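Local atomic coordinates of carboxyl esterase NP (Bacillus subtilis, PDB entry 4CCW), a protein that hydrolyses carboxylic esters to an alcohol and a carboxylate, acting as a carboxylesterase of the alpha/beta hydrolase fold. Residues A54-L60 against K80-V86; M69-N73 against V274-P280; L133-N137 against F220-F224; S148-P154 against V234-L240. All blocks are in the same frame, centred on the assembly; numbering follows the deposited sequence.

Contact 1. Residues A54-L60 against K80-V86; sequences APPLVLL and KYRTYAV
Pro55 and Tyr81 meet where two parallel strands, 56-60 and 82-86, begin to pair. With helix 74-80 the strands form a beta-alpha-beta unit of the alpha/beta hydrolase sheet. Their segment axes come within 4.5 Å at 21°, and five backbone hydrogen bonds alternate between them. The bond from Tyr84 N to Leu57 O is 2.7 Å long and, at 172°, almost straight.

The side chain of Tyr81 can be followed outward. Its CB lies 3.7 Å from Leu57 CB and also close to Pro55 O. CG stays beside that carbonyl oxygen, which sits at the ring edge, near the ring plane. CD1 is 3.8 Å from Pro55 CG, and CE1 is 4.0 Å from the same Pro55 CG, the proline crossing the phenol at about a right angle. The ring also meets that of His124 at a steep angle. With an alanine at Tyr81 the ring is gone, and Pro55 CG would probably lose its aromatic neighbour while a gap opened beside His124.

Further along, the faces divide. Val58, Tyr84 and Val86 turn to helix 104-118, whereas Leu57, Leu59 and Thr83 turn to helix 74-80. On the latter face Leu57, its CG anti to the backbone N (chi1 165°), runs alongside Thr83, and Leu57 CD2 rests 3.6 Å from Thr83 CG2.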
# COMPACT_ATOMS: atom_id res chain seq x y z
N ALA A 54 2.14 -10.07 20.27
CA ALA A 54 1.19 -8.96 20.12
C ALA A 54 0.18 -9.24 18.99
O ALA A 54 0.47 -10.05 18.11
CB ALA A 54 1.95 -7.66 19.84
N PRO A 55 -1.00 -8.58 19.03
CA PRO A 55 -1.96 -8.71 17.93
C PRO A 55 -1.33 -8.40 16.57
O PRO A 55 -0.51 -7.49 16.47
CB PRO A 55 -3.03 -7.66 18.27
CG PRO A 55 -2.47 -6.84 19.39
CD PRO A 55 -1.54 -7.76 20.12
N PRO A 56 -1.70 -9.17 15.54
CA PRO A 56 -1.16 -8.94 14.21
C PRO A 56 -1.68 -7.67 13.53
O PRO A 56 -2.84 -7.28 13.71
CB PRO A 56 -1.57 -10.20 13.42
CG PRO A 56 -2.30 -11.09 14.39
CD PRO A 56 -2.69 -10.26 15.56
N LEU A 57 -0.79 -7.03 12.77
CA LEU A 57 -1.13 -5.90 11.91
C LEU A 57 -0.46 -6.07 10.56
O LEU A 57 0.75 -6.32 10.49
CB LEU A 57 -0.70 -4.57 12.56
CG LEU A 57 -0.66 -3.31 11.68
CD1 LEU A 57 -2.06 -2.86 11.24
CD2 LEU A 57 0.04 -2.18 12.41
N VAL A 58 -1.23 -5.94 9.49
CA VAL A 58 -0.68 -6.11 8.15
C VAL A 58 -0.67 -4.76 7.41
O VAL A 58 -1.67 -4.04 7.40
CB VAL A 58 -1.44 -7.19 7.34
CG1 VAL A 58 -0.95 -7.23 5.89
CG2 VAL A 58 -1.29 -8.57 7.97
N LEU A 59 0.48 -4.44 6.82
CA LEU A 59 0.67 -3.21 6.06
C LEU A 59 0.84 -3.52 4.58
O LEU A 59 1.59 -4.43 4.19
CB LEU A 59 1.91 -2.45 6.56
CG LEU A 59 2.08 -2.23 8.07
CD1 LEU A 59 3.40 -1.55 8.38
CD2 LEU A 59 0.91 -1.44 8.65
N LEU A 60 0.13 -2.75 3.75
CA LEU A 60 0.19 -2.90 2.31
C LEU A 60 0.50 -1.52 1.72
O LEU A 60 -0.33 -0.61 1.77
CB LEU A 60 -1.12 -3.49 1.77
CG LEU A 60 -1.43 -4.96 2.09
CD1 LEU A 60 -2.87 -5.28 1.69
CD2 LEU A 60 -0.46 -5.92 1.42
N LYS A 80 2.92 -1.70 19.60
CA LYS A 80 1.71 -2.34 20.11
C LYS A 80 1.29 -3.59 19.33
O LYS A 80 0.58 -4.45 19.87
CB LYS A 80 0.55 -1.33 20.15
CG LYS A 80 0.77 -0.16 21.10
CD LYS A 80 -0.38 0.85 21.04
CE LYS A 80 -1.68 0.23 21.53
NZ LYS A 80 -2.84 0.83 20.81
N TYR A 81 1.74 -3.70 18.09
CA TYR A 81 1.28 -4.77 17.20
C TYR A 81 2.42 -5.57 16.63
O TYR A 81 3.51 -5.04 16.38
CB TYR A 81 0.45 -4.19 16.03
CG TYR A 81 -0.80 -3.50 16.50
CD1 TYR A 81 -1.97 -4.22 16.74
CD2 TYR A 81 -0.81 -2.13 16.72
CE1 TYR A 81 -3.11 -3.59 17.20
CE2 TYR A 81 -1.95 -1.49 17.17
CZ TYR A 81 -3.09 -2.22 17.41
OH TYR A 81 -4.23 -1.59 17.87
N ARG A 82 2.16 -6.86 16.40
CA ARG A 82 3.04 -7.66 15.59
C ARG A 82 2.77 -7.26 14.15
O ARG A 82 1.76 -7.66 13.56
CB ARG A 82 2.77 -9.14 15.81
CG ARG A 82 3.64 -10.08 14.98
CD ARG A 82 5.12 -9.92 15.29
NE ARG A 82 5.95 -10.93 14.63
CZ ARG A 82 7.28 -10.91 14.61
NH1 ARG A 82 7.93 -9.93 15.23
NH2 ARG A 82 7.97 -11.88 14.00
N THR A 83 3.66 -6.45 13.59
CA THR A 83 3.38 -5.76 12.34
C THR A 83 4.13 -6.39 11.17
O THR A 83 5.36 -6.47 11.18
CB THR A 83 3.78 -4.28 12.43
OG1 THR A 83 5.20 -4.19 12.62
CG2 THR A 83 3.12 -3.64 13.59
N TYR A 84 3.37 -6.81 10.16
CA TYR A 84 3.92 -7.44 8.96
C TYR A 84 3.75 -6.50 7.77
O TYR A 84 2.62 -6.25 7.34
CB TYR A 84 3.24 -8.77 8.66
CG TYR A 84 3.32 -9.80 9.77
CD1 TYR A 84 4.47 -10.56 9.96
CD2 TYR A 84 2.24 -10.01 10.62
CE1 TYR A 84 4.53 -11.51 10.97
CE2 TYR A 84 2.30 -10.94 11.65
CZ TYR A 84 3.44 -11.69 11.81
OH TYR A 84 3.50 -12.63 12.83
N ALA A 85 4.86 -6.01 7.24
CA ALA A 85 4.83 -5.20 6.01
C ALA A 85 5.04 -6.09 4.79
O ALA A 85 6.13 -6.61 4.56
CB ALA A 85 5.86 -4.09 6.07
N VAL A 86 3.98 -6.25 4.01
CA VAL A 86 3.94 -7.22 2.91
C VAL A 86 4.15 -6.54 1.55
O VAL A 86 3.43 -5.59 1.22
CB VAL A 86 2.58 -7.94 2.89
CG1 VAL A 86 2.49 -8.88 1.70
CG2 VAL A 86 2.35 -8.68 4.22

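Contact 2. Residues M69-N73 against V274-P280; sequences MWYPN and VLSMEQP
Asn73 OD1, Met69 O and Ser276 OG converge on one water that ties the two segments together. The water donates to Asn73 OD1 at 2.7 Å and to Met69 O at 2.9 Å, and it accepts from Ser276 OG at 2.7 Å. The same asparagine also bonds directly: Asn73 ND2 reaches Ser276 O at 3.0 Å, with a nearly straight N-H (165°) and the acceptor close to the amide plane. A further bond, from ND2 to Asn284 OD1, engages this amide nitrogen twice. In place of Asn73, a leucine removes both amide ends, so Ser276 O would probably lose this donor and the water one of its acceptors.

Apolar groups surround this polar centre. Met69, its chain bent at chi3 (-83°), brings CE to 3.4 Å from Ser276 OG. Met277 CE sits 3.5 Å from Tyr71 CE2, while Tyr71 OH bonds to His193 N. Pro72 CB and Pro280 CB meet at 3.8 Å.

The contact joins the loop between strand 56-60 and helix 74-80 to the chain just after His273, probably the proton acceptor. As in other alpha/beta hydrolases, that histidine lies on the loop after the last strand of the sheet, here 263-268.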
# COMPACT_ATOMS: atom_id res chain seq x y z
N MET A 69 8.52 1.88 2.60
CA MET A 69 7.92 3.21 2.79
C MET A 69 7.41 3.46 4.21
O MET A 69 7.16 4.60 4.57
CB MET A 69 6.78 3.47 1.80
CG MET A 69 5.52 2.66 2.03
SD MET A 69 4.11 3.33 1.11
CE MET A 69 3.54 4.65 2.18
N TRP A 70 7.25 2.39 4.99
CA TRP A 70 6.66 2.51 6.34
C TRP A 70 7.61 2.97 7.42
O TRP A 70 7.25 2.96 8.61
CB TRP A 70 6.01 1.19 6.74
CG TRP A 70 4.89 0.75 5.83
CD1 TRP A 70 4.84 -0.38 5.03
CD2 TRP A 70 3.60 1.43 5.61
NE1 TRP A 70 3.65 -0.44 4.32
CE2 TRP A 70 2.86 0.62 4.64
CE3 TRP A 70 3.02 2.60 6.10
CZ2 TRP A 70 1.59 0.97 4.20
CZ3 TRP A 70 1.74 2.95 5.65
CH2 TRP A 70 1.05 2.15 4.72
N TYR A 71 8.80 3.44 7.04
CA TYR A 71 9.81 3.85 8.04
C TYR A 71 9.37 4.95 9.03
O TYR A 71 9.84 4.95 10.17
CB TYR A 71 11.18 4.16 7.41
CG TYR A 71 11.22 5.39 6.52
CD1 TYR A 71 11.43 6.65 7.06
CD2 TYR A 71 11.05 5.28 5.14
CE1 TYR A 71 11.45 7.78 6.25
CE2 TYR A 71 11.09 6.39 4.32
CZ TYR A 71 11.28 7.64 4.88
OH TYR A 71 11.30 8.75 4.07
N PRO A 72 8.46 5.87 8.62
CA PRO A 72 8.05 6.93 9.55
C PRO A 72 6.97 6.50 10.54
O PRO A 72 6.61 7.27 11.44
CB PRO A 72 7.45 8.01 8.64
CG PRO A 72 7.76 7.60 7.24
CD PRO A 72 7.93 6.12 7.27
N ASN A 73 6.46 5.29 10.38
CA ASN A 73 5.25 4.87 11.09
C ASN A 73 5.52 3.64 11.93
O ASN A 73 4.81 3.38 12.90
CB ASN A 73 4.13 4.54 10.10
CG ASN A 73 4.05 5.51 8.95
OD1 ASN A 73 4.51 5.20 7.84
ND2 ASN A 73 3.51 6.70 9.19
N VAL A 274 0.56 10.91 -0.16
CA VAL A 274 1.43 10.06 0.65
C VAL A 274 1.40 10.56 2.10
O VAL A 274 2.42 10.93 2.70
CB VAL A 274 2.86 9.98 0.05
CG1 VAL A 274 3.61 8.80 0.64
CG2 VAL A 274 2.78 9.83 -1.47
N LEU A 275 0.19 10.58 2.65
CA LEU A 275 -0.06 11.25 3.92
C LEU A 275 0.65 10.62 5.13
O LEU A 275 0.96 11.32 6.10
CB LEU A 275 -1.58 11.41 4.14
CG LEU A 275 -2.52 10.21 4.10
CD1 LEU A 275 -2.48 9.47 5.42
CD2 LEU A 275 -3.95 10.67 3.84
N SER A 276 0.93 9.32 5.05
CA SER A 276 1.68 8.61 6.09
C SER A 276 3.13 9.12 6.24
O SER A 276 3.73 9.01 7.32
CB SER A 276 1.67 7.10 5.79
OG SER A 276 2.25 6.83 4.52
N MET A 277 3.66 9.68 5.16
CA MET A 277 5.05 10.17 5.11
C MET A 277 5.11 11.67 5.35
O MET A 277 6.10 12.18 5.90
CB MET A 277 5.72 9.79 3.77
CG MET A 277 5.71 8.29 3.48
SD MET A 277 6.60 7.67 2.05
CE MET A 277 8.26 7.59 2.73
N GLU A 278 4.04 12.37 4.99
CA GLU A 278 3.96 13.82 5.21
C GLU A 278 3.51 14.20 6.61
O GLU A 278 3.99 15.18 7.17
CB GLU A 278 3.04 14.48 4.19
CG GLU A 278 3.52 14.29 2.76
CD GLU A 278 2.40 14.45 1.76
OE1 GLU A 278 1.26 14.08 2.08
OE2 GLU A 278 2.67 14.97 0.67
N GLN A 279 2.59 13.43 7.17
CA GLN A 279 2.11 13.75 8.50
C GLN A 279 2.17 12.53 9.43
O GLN A 279 1.15 12.10 9.95
CB GLN A 279 0.71 14.40 8.44
CG GLN A 279 0.68 15.80 7.79
CD GLN A 279 1.33 16.90 8.62
OE1 GLN A 279 1.41 16.80 9.84
NE2 GLN A 279 1.80 17.96 7.97
N PRO A 280 3.39 11.97 9.64
CA PRO A 280 3.47 10.73 10.43
C PRO A 280 3.01 10.87 11.88
O PRO A 280 2.35 9.97 12.38
CB PRO A 280 4.96 10.37 10.37
CG PRO A 280 5.65 11.66 10.10
CD PRO A 280 4.73 12.41 9.20
O HOH W 1 4.69 5.90 5.26

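Contact 3. Residues L133-N137 against F220-F224; sequences LHTMN and FPYVF
Phe220 packs against both Leu133 and His134 in the densest part of this contact, meeting the leucine with a ring face and the histidine with an edge. Leu133 CG lies over that face, 3.9 Å from the Phe220 ring centroid and 22° off the ring normal, a CH-pi contact. A chi1 of 167° carries CG away from the backbone N and out over the ring; the side chains reach past one another, with Leu133 CD2 3.6 Å from Phe220 CD1. Phe220 CE2 stands over the centre of the imidazole, 3.4 Å from His134 NE2, and the planes are turned 63° apart in an edge-to-face pair. Asn137 CB approaches the far edge, near the ring plane.

Phe224 forms a second dense spot. Met136 CG lies over one face, 3.5 Å from Phe224 CE2, and Tyr222 CD2 covers the opposite face. Leu133 CD1, 3.8 Å from Phe224 CE2, links the two aromatic groups.

Pro221, which follows a cis peptide bond, and Tyr222 pack more loosely: Pro221 CB to Leu133 CD2 and Tyr222 CB to Leu133 CD1 are both 4.4 Å. Both are partly exposed, as Phe220 is, and Tyr222 turns its hydroxyl to Glu228.

Helix 130-141, on which this loop packs, follows strand 123-128 through a GxSxG turn, consistent with the nucleophile elbow of the alpha/beta hydrolase fold. Helix 104-118 flanks the site: Tyr107 meets the rings of His134 and Phe220, and Asn137 bonds through ND2 to Arg104 O and through OD1 to Arg141 NE. Thr135 and Met136 lie on strand 146-152.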
# COMPACT_ATOMS: atom_id res chain seq x y z
N LEU A 133 -6.48 -0.26 -1.91
CA LEU A 133 -7.41 -0.91 -2.83
C LEU A 133 -7.44 -2.42 -2.55
O LEU A 133 -8.53 -3.00 -2.43
CB LEU A 133 -7.02 -0.61 -4.28
CG LEU A 133 -7.64 -1.40 -5.44
CD1 LEU A 133 -9.17 -1.42 -5.40
CD2 LEU A 133 -7.13 -0.78 -6.75
N HIS A 134 -6.25 -3.02 -2.42
CA HIS A 134 -6.12 -4.42 -1.98
C HIS A 134 -6.84 -4.64 -0.68
O HIS A 134 -7.54 -5.63 -0.50
CB HIS A 134 -4.65 -4.81 -1.86
CG HIS A 134 -4.00 -5.19 -3.16
ND1 HIS A 134 -3.77 -6.47 -3.51
CD2 HIS A 134 -3.52 -4.41 -4.21
CE1 HIS A 134 -3.19 -6.51 -4.73
NE2 HIS A 134 -3.02 -5.24 -5.15
N THR A 135 -6.68 -3.71 0.25
CA THR A 135 -7.32 -3.83 1.56
C THR A 135 -8.84 -3.85 1.44
O THR A 135 -9.49 -4.73 2.01
CB THR A 135 -6.85 -2.74 2.55
OG1 THR A 135 -5.45 -2.93 2.83
CG2 THR A 135 -7.62 -2.84 3.89
N MET A 136 -9.40 -2.92 0.67
CA MET A 136 -10.85 -2.87 0.51
C MET A 136 -11.34 -4.15 -0.18
O MET A 136 -12.33 -4.74 0.24
CB MET A 136 -11.27 -1.63 -0.29
CG MET A 136 -12.78 -1.45 -0.40
SD MET A 136 -13.48 -1.06 1.20
CE MET A 136 -13.46 0.70 1.18
N ASN A 137 -10.63 -4.58 -1.21
CA ASN A 137 -11.03 -5.77 -1.94
C ASN A 137 -11.06 -6.99 -0.99
O ASN A 137 -11.99 -7.82 -1.04
CB ASN A 137 -10.07 -6.01 -3.13
CG ASN A 137 -10.46 -7.22 -3.97
OD1 ASN A 137 -11.53 -7.25 -4.59
ND2 ASN A 137 -9.58 -8.20 -4.02
N PHE A 220 -7.24 -4.66 -11.23
CA PHE A 220 -7.00 -3.36 -10.60
C PHE A 220 -6.43 -2.40 -11.66
O PHE A 220 -5.71 -2.84 -12.58
CB PHE A 220 -6.04 -3.48 -9.41
CG PHE A 220 -6.60 -4.20 -8.19
CD1 PHE A 220 -7.95 -4.11 -7.84
CD2 PHE A 220 -5.76 -4.96 -7.38
CE1 PHE A 220 -8.45 -4.75 -6.71
CE2 PHE A 220 -6.25 -5.61 -6.26
CZ PHE A 220 -7.59 -5.50 -5.91
N PRO A 221 -6.74 -1.11 -11.56
CA PRO A 221 -7.53 -0.47 -10.50
C PRO A 221 -9.02 -0.75 -10.67
O PRO A 221 -9.44 -1.23 -11.73
CB PRO A 221 -7.24 1.02 -10.71
CG PRO A 221 -6.97 1.12 -12.16
CD PRO A 221 -6.20 -0.11 -12.50
N TYR A 222 -9.79 -0.46 -9.62
CA TYR A 222 -11.21 -0.76 -9.61
C TYR A 222 -11.94 0.24 -8.73
O TYR A 222 -11.40 0.69 -7.73
CB TYR A 222 -11.46 -2.20 -9.12
CG TYR A 222 -12.93 -2.61 -9.08
CD1 TYR A 222 -13.69 -2.68 -10.25
CD2 TYR A 222 -13.56 -2.90 -7.87
CE1 TYR A 222 -15.03 -3.04 -10.23
CE2 TYR A 222 -14.90 -3.26 -7.84
CZ TYR A 222 -15.62 -3.33 -9.02
OH TYR A 222 -16.95 -3.66 -9.01
N VAL A 223 -13.16 0.60 -9.14
CA VAL A 223 -14.06 1.42 -8.33
C VAL A 223 -15.22 0.53 -7.91
O VAL A 223 -15.94 -0.01 -8.75
CB VAL A 223 -14.57 2.62 -9.15
CG1 VAL A 223 -15.65 3.39 -8.38
CG2 VAL A 223 -13.39 3.55 -9.45
N PHE A 224 -15.41 0.37 -6.61
CA PHE A 224 -16.46 -0.53 -6.12
C PHE A 224 -17.83 0.06 -6.39
O PHE A 224 -18.02 1.27 -6.30
CB PHE A 224 -16.26 -0.83 -4.63
CG PHE A 224 -15.00 -1.60 -4.35
CD1 PHE A 224 -15.02 -3.00 -4.39
CD2 PHE A 224 -13.80 -0.94 -4.11
CE1 PHE A 224 -13.84 -3.73 -4.16
CE2 PHE A 224 -12.62 -1.67 -3.92
CZ PHE A 224 -12.65 -3.06 -3.92

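Contact 4. Residues S148-P154 against V234-L240; sequences SAAILSP and VPILLLL
Ala149 and Leu237 bond backbone to backbone at 2.8 Å, Leu237 N to Ala149 O, within a parallel strand pair of the alpha/beta hydrolase sheet. The axes of 148-152 and 236-240 lie 4.7 Å apart at 13°. Five such bonds alternate along the pair, and that from Ile151 N to Leu237 O is the straightest at 171°.

Side chains form the next layer. On one face Ile151 CD1 reaches Ile236 CG2 at 4.0 Å. In Leu238 a chi1 of 173° places CG beside the carbonyl carbon, and CD1 swings back to 3.4 Å from Ile151 O and to 3.8 Å from Pro154 CD. On the other face Leu152 runs alongside Leu239, their CD1 atoms 4.1 Å apart.

Outside this layer, Met136 of helix 130-141 packs on Ile151 and Ile236, and helix 249-259 meets Leu238 and Leu240. Leu237, facing the other way, touches Arg286 and Phe290 of helix 280-291. Ser153 takes a left-handed backbone conformation, yet its N donates to Leu239 O at 2.9 Å, and its OG is hydrogen-bonded to the carbonyl oxygen of His273.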
# COMPACT_ATOMS: atom_id res chain seq x y z
N SER A 148 -10.33 -4.77 11.65
CA SER A 148 -10.68 -3.43 11.19
C SER A 148 -9.58 -3.00 10.23
O SER A 148 -8.52 -3.61 10.20
CB SER A 148 -10.84 -2.44 12.36
OG SER A 148 -9.59 -2.03 12.88
N ALA A 149 -9.85 -1.96 9.44
CA ALA A 149 -8.95 -1.57 8.36
C ALA A 149 -8.85 -0.06 8.28
O ALA A 149 -9.85 0.64 8.41
CB ALA A 149 -9.44 -2.14 7.05
N ALA A 150 -7.62 0.43 8.10
CA ALA A 150 -7.34 1.83 7.83
C ALA A 150 -6.92 1.90 6.37
O ALA A 150 -5.95 1.24 5.95
CB ALA A 150 -6.22 2.35 8.73
N ILE A 151 -7.68 2.67 5.61
CA ILE A 151 -7.48 2.76 4.16
C ILE A 151 -7.03 4.18 3.92
O ILE A 151 -7.77 5.13 4.20
CB ILE A 151 -8.78 2.39 3.40
CG1 ILE A 151 -9.08 0.90 3.61
CG2 ILE A 151 -8.68 2.74 1.92
CD1 ILE A 151 -10.43 0.44 3.08
N LEU A 152 -5.80 4.33 3.42
CA LEU A 152 -5.18 5.64 3.27
C LEU A 152 -5.05 5.97 1.80
O LEU A 152 -4.40 5.21 1.07
CB LEU A 152 -3.79 5.66 3.93
CG LEU A 152 -3.62 5.78 5.46
CD1 LEU A 152 -4.68 5.07 6.29
CD2 LEU A 152 -2.23 5.30 5.88
N SER A 153 -5.62 7.10 1.36
CA SER A 153 -5.41 7.56 -0.02
C SER A 153 -5.52 6.39 -1.03
O SER A 153 -4.60 6.17 -1.83
CB SER A 153 -4.02 8.19 -0.16
OG SER A 153 -3.82 9.21 0.80
N PRO A 154 -6.63 5.63 -1.00
CA PRO A 154 -6.70 4.41 -1.81
C PRO A 154 -6.62 4.65 -3.31
O PRO A 154 -7.19 5.62 -3.81
CB PRO A 154 -8.07 3.83 -1.47
CG PRO A 154 -8.88 5.02 -1.02
CD PRO A 154 -7.89 5.86 -0.26
N VAL A 234 -16.87 -4.71 7.93
CA VAL A 234 -15.66 -4.52 8.72
C VAL A 234 -15.54 -3.01 9.01
O VAL A 234 -15.77 -2.20 8.11
CB VAL A 234 -14.42 -5.03 7.91
CG1 VAL A 234 -13.13 -4.82 8.67
CG2 VAL A 234 -14.56 -6.51 7.58
N PRO A 235 -15.15 -2.63 10.23
CA PRO A 235 -14.95 -1.18 10.47
C PRO A 235 -13.80 -0.64 9.63
O PRO A 235 -12.74 -1.28 9.54
CB PRO A 235 -14.60 -1.09 11.97
CG PRO A 235 -14.77 -2.46 12.53
CD PRO A 235 -14.79 -3.44 11.40
N ILE A 236 -14.01 0.55 9.05
CA ILE A 236 -13.05 1.19 8.18
C ILE A 236 -12.74 2.60 8.67
O ILE A 236 -13.65 3.34 9.06
CB ILE A 236 -13.60 1.25 6.74
CG1 ILE A 236 -13.72 -0.18 6.17
CG2 ILE A 236 -12.77 2.18 5.86
CD1 ILE A 236 -14.44 -0.22 4.84
N LEU A 237 -11.45 2.94 8.68
CA LEU A 237 -11.02 4.31 8.88
C LEU A 237 -10.49 4.73 7.53
O LEU A 237 -9.56 4.12 7.02
CB LEU A 237 -9.92 4.42 9.95
CG LEU A 237 -9.19 5.77 10.05
CD1 LEU A 237 -10.05 6.80 10.77
CD2 LEU A 237 -7.87 5.60 10.80
N LEU A 238 -11.08 5.77 6.96
CA LEU A 238 -10.62 6.30 5.69
C LEU A 238 -9.93 7.63 5.91
O LEU A 238 -10.56 8.58 6.36
CB LEU A 238 -11.78 6.45 4.70
CG LEU A 238 -11.47 7.16 3.37
CD1 LEU A 238 -10.47 6.33 2.55
CD2 LEU A 238 -12.75 7.36 2.55
N LEU A 239 -8.63 7.68 5.64
CA LEU A 239 -7.86 8.92 5.68
C LEU A 239 -7.48 9.37 4.29
O LEU A 239 -6.94 8.58 3.50
CB LEU A 239 -6.58 8.75 6.50
CG LEU A 239 -6.71 8.31 7.95
CD1 LEU A 239 -5.35 8.33 8.64
CD2 LEU A 239 -7.70 9.19 8.73
N LEU A 240 -7.76 10.63 4.00
CA LEU A 240 -7.45 11.26 2.72
C LEU A 240 -6.71 12.55 3.02
O LEU A 240 -6.85 13.10 4.11
CB LEU A 240 -8.75 11.55 1.96
CG LEU A 240 -9.60 10.34 1.57
CD1 LEU A 240 -11.09 10.68 1.58
CD2 LEU A 240 -9.12 9.81 0.21

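Contacts 1 and 4 are two parallel pairings in the same central sheet, their centres 15 Å apart, with strand 123-128 bridging 56-60 and 146-152. The segments of contacts 1 and 2 alternate along the chain, contact 2 closing last and enclosing contacts 3 and 4. Contact 2 touches both sheet pairs: Trp70 packs on Leu59 and Leu60, and Leu275 on Leu152, Ser153 and Leu240. Contact 3, centred 12 Å from contact 4, joins it through Thr135 and Met136. Contacts 2 and 3 lie on opposite sides of the chain's centre, 21 Å apart. His273, probably the proton acceptor, adjoins Val274 of contact 2 and Ser153 of contact 4, so these two contacts meet beside the active site.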